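Long-range contact in Xaa-Pro Dipeptidase (Alteromonas macleodii, PDB 2QS8), which probably acts as a metal-dependent carboxypeptidase of the amidohydrolase superfamily, cleaving dipeptides or other short peptides in a TIM-barrel active site that here holds methionine: residues N173-R185 with E216-M230. Sequence-based numbering, arbitrary orientation.
Sequences NGPYEVYAAVRQR and EEVDAVVSAAKDYGM
Gly-174, at the N-cap of its helix, gives its backbone N-H to Glu-217, and the pair illustrates how polar groups can be settled at the borders of an apolar helix-helix interface. The bond from Gly-174 N to Glu-217 OE2 measures 2.6 Å, is nearly straight at 172°, and uses the anti lone pair; Glu-217 OE1 meanwhile forms a salt bridge with Arg-183 of a third subunit. Between the ends, alanines let the helices approach to 8.5 Å, their axes crossing at -35°. Ala-220 CB packs against Pro-175 CB and Val-178 CG1, while Val-182 turns CG1 anti to the backbone N, which lays this methyl against Ala-224 CB. The methyl of Ala-224 sits over one face of the Tyr-179 ring, a CH-pi contact 3.4 Å from the centroid. Beyond it, Tyr-179 OH and Ser-223 OG share a hydrogen bond of 2.6 Å. Replacing Tyr-179 by an alanine would probably deprive Ser-223 of this partner and uncover the Ala-224 methyl. Farther along, Arg-183 NE donates to Tyr-228 OH over 2.8 Å, though bent (138°), the oxygen tilted from the guanidinium plane. Arg-183 NH2 reaches Asp-227 OD2 through one water, and also pairs with Glu-217 of a second subunit, whose Asn-173 takes NH1; every guanidinium nitrogen thus has an acceptor. Strand 192-196 runs between the two helices in the chain, and helix 215-227 forms the beta-alpha-beta crossover from it to the parallel strand 231-236; Val-182 and Met-230 both touch Ile-193, Val-178 rests on strand 171-172, and Val-218 meets helix 239-248.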
ATOM      1  N   ASN A 173       5.399   6.933   3.424  1.00 17.86           N
ATOM      2  CA  ASN A 173       4.069   7.392   3.809  1.00 20.34           C
ATOM      3  C   ASN A 173       3.373   6.164   4.409  1.00 20.38           C
ATOM      4  O   ASN A 173       3.234   5.137   3.742  1.00 22.23           O
ATOM      5  CB  ASN A 173       3.286   7.912   2.595  1.00 18.15           C
ATOM      6  CG  ASN A 173       3.827   9.226   2.070  1.00 21.51           C
ATOM      7  OD1 ASN A 173       3.770  10.259   2.750  1.00 19.98           O
ATOM      8  ND2 ASN A 173       4.363   9.200   0.853  1.00 17.56           N
ATOM      9  N   GLY A 174       2.960   6.268   5.669  1.00 20.55           N
ATOM     10  CA  GLY A 174       2.298   5.157   6.329  1.00 18.73           C
ATOM     11  C   GLY A 174       3.280   4.238   7.035  1.00 18.56           C
ATOM     12  O   GLY A 174       4.476   4.268   6.745  1.00 18.01           O
ATOM     13  N   PRO A 175       2.797   3.388   7.955  1.00 18.97           N
ATOM     14  CA  PRO A 175       3.641   2.456   8.712  1.00 17.22           C
ATOM     15  C   PRO A 175       4.291   1.315   7.929  1.00 18.17           C
ATOM     16  O   PRO A 175       5.384   0.867   8.278  1.00 19.67           O
ATOM     17  CB  PRO A 175       2.696   1.946   9.799  1.00 17.00           C
ATOM     18  CG  PRO A 175       1.372   1.941   9.100  1.00 16.68           C
ATOM     19  CD  PRO A 175       1.377   3.238   8.327  1.00 17.02           C
ATOM     20  N   TYR A 176       3.626   0.829   6.882  1.00 17.60           N
ATOM     21  CA  TYR A 176       4.200  -0.263   6.111  1.00 18.63           C
ATOM     22  C   TYR A 176       5.379   0.223   5.271  1.00 19.39           C
ATOM     23  O   TYR A 176       6.404  -0.460   5.178  1.00 20.81           O
ATOM     24  CB  TYR A 176       3.116  -0.931   5.252  1.00 17.43           C
ATOM     25  CG  TYR A 176       1.949  -1.365   6.101  1.00 21.12           C
ATOM     26  CD1 TYR A 176       0.643  -0.954   5.806  1.00 20.40           C
ATOM     27  CD2 TYR A 176       2.162  -2.120   7.258  1.00 19.54           C
ATOM     28  CE1 TYR A 176      -0.423  -1.282   6.655  1.00 22.39           C
ATOM     29  CE2 TYR A 176       1.112  -2.450   8.104  1.00 20.38           C
ATOM     30  CZ  TYR A 176      -0.179  -2.029   7.802  1.00 22.52           C
ATOM     31  OH  TYR A 176      -1.210  -2.356   8.657  1.00 23.85           O
ATOM     32  N   GLU A 177       5.250   1.403   4.671  1.00 18.45           N
ATOM     33  CA  GLU A 177       6.357   1.932   3.884  1.00 19.30           C
ATOM     34  C   GLU A 177       7.505   2.253   4.845  1.00 18.36           C
ATOM     35  O   GLU A 177       8.664   2.172   4.466  1.00 18.96           O
ATOM     36  CB  GLU A 177       5.952   3.187   3.092  1.00 16.98           C
ATOM     37  CG  GLU A 177       4.881   2.948   2.051  1.00 18.57           C
ATOM     38  CD  GLU A 177       4.828   4.019   0.963  1.00 21.81           C
ATOM     39  OE1 GLU A 177       5.267   5.173   1.201  1.00 22.20           O
ATOM     40  OE2 GLU A 177       4.328   3.705  -0.141  1.00 22.61           O
ATOM     41  N   VAL A 178       7.178   2.608   6.090  1.00 18.49           N
ATOM     42  CA  VAL A 178       8.213   2.894   7.078  1.00 17.80           C
ATOM     43  C   VAL A 178       9.077   1.648   7.290  1.00 19.28           C
ATOM     44  O   VAL A 178      10.304   1.743   7.280  1.00 20.01           O
ATOM     45  CB  VAL A 178       7.626   3.330   8.441  1.00 18.50           C
ATOM     46  CG1 VAL A 178       8.662   3.131   9.571  1.00 17.72           C
ATOM     47  CG2 VAL A 178       7.251   4.788   8.387  1.00 17.64           C
ATOM     48  N   TYR A 179       8.436   0.488   7.471  1.00 18.77           N
ATOM     49  CA  TYR A 179       9.167  -0.757   7.683  1.00 19.19           C
ATOM     50  C   TYR A 179      10.053  -1.094   6.478  1.00 19.82           C
ATOM     51  O   TYR A 179      11.184  -1.550   6.640  1.00 21.12           O
ATOM     52  CB  TYR A 179       8.204  -1.924   7.962  1.00 19.32           C
ATOM     53  CG  TYR A 179       7.953  -2.189   9.434  1.00 19.27           C
ATOM     54  CD1 TYR A 179       7.032  -1.427  10.155  1.00 19.26           C
ATOM     55  CD2 TYR A 179       8.637  -3.212  10.105  1.00 17.97           C
ATOM     56  CE1 TYR A 179       6.794  -1.678  11.506  1.00 17.61           C
ATOM     57  CE2 TYR A 179       8.406  -3.472  11.461  1.00 18.70           C
ATOM     58  CZ  TYR A 179       7.487  -2.703  12.151  1.00 19.89           C
ATOM     59  OH  TYR A 179       7.272  -2.964  13.481  1.00 22.65           O
ATOM     60  N   ALA A 180       9.534  -0.876   5.276  1.00 18.38           N
ATOM     61  CA  ALA A 180      10.298  -1.148   4.075  1.00 19.81           C
ATOM     62  C   ALA A 180      11.556  -0.298   4.111  1.00 20.22           C
ATOM     63  O   ALA A 180      12.647  -0.791   3.835  1.00 22.81           O
ATOM     64  CB  ALA A 180       9.479  -0.820   2.828  1.00 18.42           C
ATOM     65  N   ALA A 181      11.400   0.973   4.467  1.00 19.88           N
ATOM     66  CA  ALA A 181      12.525   1.906   4.534  1.00 19.09           C
ATOM     67  C   ALA A 181      13.546   1.559   5.631  1.00 19.37           C
ATOM     68  O   ALA A 181      14.756   1.684   5.421  1.00 19.92           O
ATOM     69  CB  ALA A 181      12.011   3.335   4.730  1.00 19.28           C
ATOM     70  N   VAL A 182      13.069   1.147   6.799  1.00 17.98           N
ATOM     71  CA  VAL A 182      13.968   0.784   7.882  1.00 16.63           C
ATOM     72  C   VAL A 182      14.724  -0.487   7.487  1.00 15.11           C
ATOM     73  O   VAL A 182      15.932  -0.565   7.632  1.00 17.02           O
ATOM     74  CB  VAL A 182      13.199   0.545   9.201  1.00 17.35           C
ATOM     75  CG1 VAL A 182      14.109  -0.081  10.246  1.00 15.00           C
ATOM     76  CG2 VAL A 182      12.653   1.862   9.714  1.00 17.16           C
ATOM     77  N   ARG A 183      14.000  -1.477   6.981  1.00 16.09           N
ATOM     78  CA  ARG A 183      14.624  -2.712   6.554  1.00 16.59           C
ATOM     79  C   ARG A 183      15.634  -2.487   5.423  1.00 17.44           C
ATOM     80  O   ARG A 183      16.652  -3.182   5.358  1.00 18.62           O
ATOM     81  CB  ARG A 183      13.552  -3.725   6.148  1.00 16.68           C
ATOM     82  CG  ARG A 183      12.838  -4.344   7.363  1.00 16.59           C
ATOM     83  CD  ARG A 183      11.608  -5.158   6.978  1.00 15.00           C
ATOM     84  NE  ARG A 183      11.003  -5.829   8.126  1.00 15.78           N
ATOM     85  CZ  ARG A 183       9.703  -6.092   8.235  1.00 14.44           C
ATOM     86  NH1 ARG A 183       8.862  -5.742   7.266  1.00 14.38           N
ATOM     87  NH2 ARG A 183       9.235  -6.698   9.307  1.00 14.93           N
ATOM     88  N   GLN A 184      15.371  -1.508   4.548  1.00 16.88           N
ATOM     89  CA  GLN A 184      16.297  -1.213   3.457  1.00 16.28           C
ATOM     90  C   GLN A 184      17.626  -0.709   4.018  1.00 17.09           C
ATOM     91  O   GLN A 184      18.691  -1.012   3.482  1.00 17.03           O
ATOM     92  CB  GLN A 184      15.724  -0.146   2.515  1.00 18.90           C
ATOM     93  CG  GLN A 184      16.593   0.127   1.303  1.00 16.90           C
ATOM     94  CD  GLN A 184      16.777  -1.111   0.444  1.00 21.17           C
ATOM     95  OE1 GLN A 184      15.838  -1.882   0.242  1.00 21.98           O
ATOM     96  NE2 GLN A 184      17.988  -1.302  -0.076  1.00 19.64           N
ATOM     97  N   ARG A 185      17.559   0.069   5.094  1.00 15.95           N
ATOM     98  CA  ARG A 185      18.783   0.577   5.700  1.00 17.62           C
ATOM     99  C   ARG A 185      19.556  -0.600   6.304  1.00 17.02           C
ATOM    100  O   ARG A 185      20.781  -0.631   6.259  1.00 16.78           O
ATOM    101  CB  ARG A 185      18.456   1.643   6.749  1.00 18.80           C
ATOM    102  CG  ARG A 185      18.845   3.062   6.319  1.00 21.30           C
ATOM    103  CD  ARG A 185      18.834   3.235   4.794  1.00 22.97           C
ATOM    104  NE  ARG A 185      17.495   3.453   4.284  1.00 22.34           N
ATOM    105  CZ  ARG A 185      17.148   3.400   3.005  1.00 21.50           C
ATOM    106  NH1 ARG A 185      18.035   3.129   2.063  1.00 20.47           N
ATOM    107  NH2 ARG A 185      15.886   3.623   2.676  1.00 22.46           N
ATOM    108  N   GLU A 216       1.646   7.194  14.301  1.00 23.41           N
ATOM    109  CA  GLU A 216       1.664   5.826  13.784  1.00 25.30           C
ATOM    110  C   GLU A 216       2.949   5.555  12.979  1.00 24.55           C
ATOM    111  O   GLU A 216       3.547   4.486  13.089  1.00 24.44           O
ATOM    112  CB  GLU A 216       0.441   5.601  12.897  1.00 27.86           C
ATOM    113  CG  GLU A 216       0.428   4.299  12.115  1.00 33.42           C
ATOM    114  CD  GLU A 216      -0.790   4.191  11.190  1.00 37.76           C
ATOM    115  OE1 GLU A 216      -1.050   5.142  10.419  1.00 40.14           O
ATOM    116  OE2 GLU A 216      -1.487   3.153  11.228  1.00 39.35           O
ATOM    117  N   GLU A 217       3.369   6.520  12.172  1.00 23.29           N
ATOM    118  CA  GLU A 217       4.568   6.356  11.370  1.00 23.41           C
ATOM    119  C   GLU A 217       5.852   6.323  12.211  1.00 21.62           C
ATOM    120  O   GLU A 217       6.720   5.487  11.973  1.00 21.72           O
ATOM    121  CB  GLU A 217       4.662   7.459  10.301  1.00 23.90           C
ATOM    122  CG  GLU A 217       3.523   7.446   9.277  1.00 24.76           C
ATOM    123  CD  GLU A 217       3.559   8.631   8.312  1.00 25.21           C
ATOM    124  OE1 GLU A 217       3.926   9.750   8.717  1.00 23.90           O
ATOM    125  OE2 GLU A 217       3.191   8.443   7.138  1.00 27.47           O
ATOM    126  N   VAL A 218       5.985   7.211  13.190  1.00 20.35           N
ATOM    127  CA  VAL A 218       7.197   7.195  13.997  1.00 20.29           C
ATOM    128  C   VAL A 218       7.196   6.003  14.951  1.00 19.81           C
ATOM    129  O   VAL A 218       8.256   5.477  15.283  1.00 19.35           O
ATOM    130  CB  VAL A 218       7.425   8.542  14.763  1.00 21.18           C
ATOM    131  CG1 VAL A 218       6.268   8.849  15.698  1.00 20.63           C
ATOM    132  CG2 VAL A 218       8.725   8.469  15.536  1.00 23.60           C
ATOM    133  N   ASP A 219       6.019   5.554  15.378  1.00 20.73           N
ATOM    134  CA  ASP A 219       5.957   4.372  16.242  1.00 21.95           C
ATOM    135  C   ASP A 219       6.514   3.206  15.412  1.00 22.46           C
ATOM    136  O   ASP A 219       7.283   2.383  15.909  1.00 23.11           O
ATOM    137  CB  ASP A 219       4.511   4.037  16.667  1.00 21.85           C
ATOM    138  CG  ASP A 219       3.975   4.969  17.754  1.00 25.08           C
ATOM    139  OD1 ASP A 219       4.786   5.632  18.425  1.00 24.33           O
ATOM    140  OD2 ASP A 219       2.741   5.033  17.947  1.00 27.04           O
ATOM    141  N   ALA A 220       6.117   3.158  14.138  1.00 20.26           N
ATOM    142  CA  ALA A 220       6.562   2.109  13.227  1.00 19.49           C
ATOM    143  C   ALA A 220       8.080   2.123  13.060  1.00 18.88           C
ATOM    144  O   ALA A 220       8.686   1.077  12.878  1.00 19.49           O
ATOM    145  CB  ALA A 220       5.882   2.256  11.867  1.00 17.93           C
ATOM    146  N   VAL A 221       8.680   3.313  13.126  1.00 17.84           N
ATOM    147  CA  VAL A 221      10.126   3.449  13.002  1.00 18.55           C
ATOM    148  C   VAL A 221      10.800   2.754  14.183  1.00 20.63           C
ATOM    149  O   VAL A 221      11.726   1.963  14.006  1.00 21.03           O
ATOM    150  CB  VAL A 221      10.572   4.944  13.008  1.00 20.22           C
ATOM    151  CG1 VAL A 221      12.083   5.040  13.057  1.00 18.76           C
ATOM    152  CG2 VAL A 221      10.035   5.665  11.787  1.00 18.47           C
ATOM    153  N   VAL A 222      10.324   3.053  15.383  1.00 22.03           N
ATOM    154  CA  VAL A 222      10.886   2.463  16.590  1.00 21.75           C
ATOM    155  C   VAL A 222      10.686   0.950  16.632  1.00 22.92           C
ATOM    156  O   VAL A 222      11.640   0.198  16.816  1.00 23.75           O
ATOM    157  CB  VAL A 222      10.262   3.093  17.858  1.00 22.96           C
ATOM    158  CG1 VAL A 222      10.775   2.382  19.102  1.00 18.97           C
ATOM    159  CG2 VAL A 222      10.600   4.585  17.922  1.00 20.21           C
ATOM    160  N   SER A 223       9.454   0.495  16.445  1.00 22.54           N
ATOM    161  CA  SER A 223       9.209  -0.942  16.504  1.00 23.04           C
ATOM    162  C   SER A 223       9.990  -1.695  15.435  1.00 21.40           C
ATOM    163  O   SER A 223      10.473  -2.793  15.683  1.00 21.87           O
ATOM    164  CB  SER A 223       7.713  -1.248  16.386  1.00 23.67           C
ATOM    165  OG  SER A 223       7.208  -0.900  15.109  1.00 30.83           O
ATOM    166  N   ALA A 224      10.129  -1.096  14.250  1.00 20.89           N
ATOM    167  CA  ALA A 224      10.871  -1.735  13.170  1.00 20.54           C
ATOM    168  C   ALA A 224      12.358  -1.771  13.508  1.00 20.52           C
ATOM    169  O   ALA A 224      12.991  -2.811  13.391  1.00 19.34           O
ATOM    170  CB  ALA A 224      10.649  -0.998  11.867  1.00 21.17           C
ATOM    171  N   ALA A 225      12.906  -0.638  13.935  1.00 22.13           N
ATOM    172  CA  ALA A 225      14.327  -0.556  14.295  1.00 23.58           C
ATOM    173  C   ALA A 225      14.676  -1.482  15.462  1.00 24.73           C
ATOM    174  O   ALA A 225      15.760  -2.063  15.495  1.00 23.47           O
ATOM    175  CB  ALA A 225      14.698   0.871  14.654  1.00 22.55           C
ATOM    176  N   LYS A 226      13.757  -1.614  16.415  1.00 25.68           N
ATOM    177  CA  LYS A 226      13.982  -2.475  17.566  1.00 26.86           C
ATOM    178  C   LYS A 226      14.173  -3.928  17.107  1.00 26.09           C
ATOM    179  O   LYS A 226      15.064  -4.627  17.585  1.00 24.30           O
ATOM    180  CB  LYS A 226      12.806  -2.369  18.537  1.00 29.79           C
ATOM    181  CG  LYS A 226      12.990  -3.173  19.813  1.00 35.54           C
ATOM    182  CD  LYS A 226      11.752  -3.120  20.707  1.00 39.88           C
ATOM    183  CE  LYS A 226      11.913  -4.026  21.927  1.00 42.92           C
ATOM    184  NZ  LYS A 226      10.758  -3.942  22.876  1.00 46.94           N
ATOM    185  N   ASP A 227      13.341  -4.372  16.170  1.00 24.57           N
ATOM    186  CA  ASP A 227      13.458  -5.737  15.655  1.00 24.57           C
ATOM    187  C   ASP A 227      14.811  -5.974  14.991  1.00 23.64           C
ATOM    188  O   ASP A 227      15.260  -7.108  14.884  1.00 25.93           O
ATOM    189  CB  ASP A 227      12.350  -6.045  14.638  1.00 24.72           C
ATOM    190  CG  ASP A 227      11.000  -6.323  15.295  1.00 25.71           C
ATOM    191  OD1 ASP A 227      10.922  -6.405  16.546  1.00 25.45           O
ATOM    192  OD2 ASP A 227      10.013  -6.468  14.541  1.00 25.21           O
ATOM    193  N   TYR A 228      15.465  -4.910  14.546  1.00 22.67           N
ATOM    194  CA  TYR A 228      16.751  -5.079  13.901  1.00 23.39           C
ATOM    195  C   TYR A 228      17.921  -4.611  14.768  1.00 24.14           C
ATOM    196  O   TYR A 228      19.052  -4.516  14.298  1.00 25.15           O
ATOM    197  CB  TYR A 228      16.745  -4.374  12.530  1.00 23.28           C
ATOM    198  CG  TYR A 228      15.816  -5.062  11.545  1.00 21.10           C
ATOM    199  CD1 TYR A 228      14.427  -4.945  11.671  1.00 19.57           C
ATOM    200  CD2 TYR A 228      16.319  -5.927  10.571  1.00 18.06           C
ATOM    201  CE1 TYR A 228      13.566  -5.678  10.864  1.00 17.79           C
ATOM    202  CE2 TYR A 228      15.459  -6.673   9.754  1.00 18.60           C
ATOM    203  CZ  TYR A 228      14.083  -6.541   9.915  1.00 17.69           C
ATOM    204  OH  TYR A 228      13.221  -7.280   9.148  1.00 19.22           O
ATOM    205  N   GLY A 229      17.641  -4.349  16.041  1.00 22.82           N
ATOM    206  CA  GLY A 229      18.676  -3.908  16.958  1.00 23.59           C
ATOM    207  C   GLY A 229      19.356  -2.630  16.504  1.00 24.29           C
ATOM    208  O   GLY A 229      20.576  -2.486  16.616  1.00 25.55           O
HETATM  209  N   MSE A 230      18.560  -1.701  15.992  1.00 22.66           N
HETATM  210  CA  MSE A 230      19.080  -0.433  15.498  1.00 20.79           C
HETATM  211  C   MSE A 230      18.651   0.733  16.372  1.00 22.13           C
HETATM  212  O   MSE A 230      17.513   0.773  16.834  1.00 22.99           O
HETATM  213  CB  MSE A 230      18.585  -0.225  14.073  1.00 19.85           C
HETATM  214  CG  MSE A 230      19.062  -1.310  13.137  1.00 15.08           C
HETATM  215 SE   MSE A 230      18.314  -1.058  11.344  1.00 24.62          SE
HETATM  216  CE  MSE A 230      19.725   0.038  10.470  1.00 14.12           C
TER
HETATM  217  O   HOH W   1      10.490  -7.462  11.860  1.00 19.61           O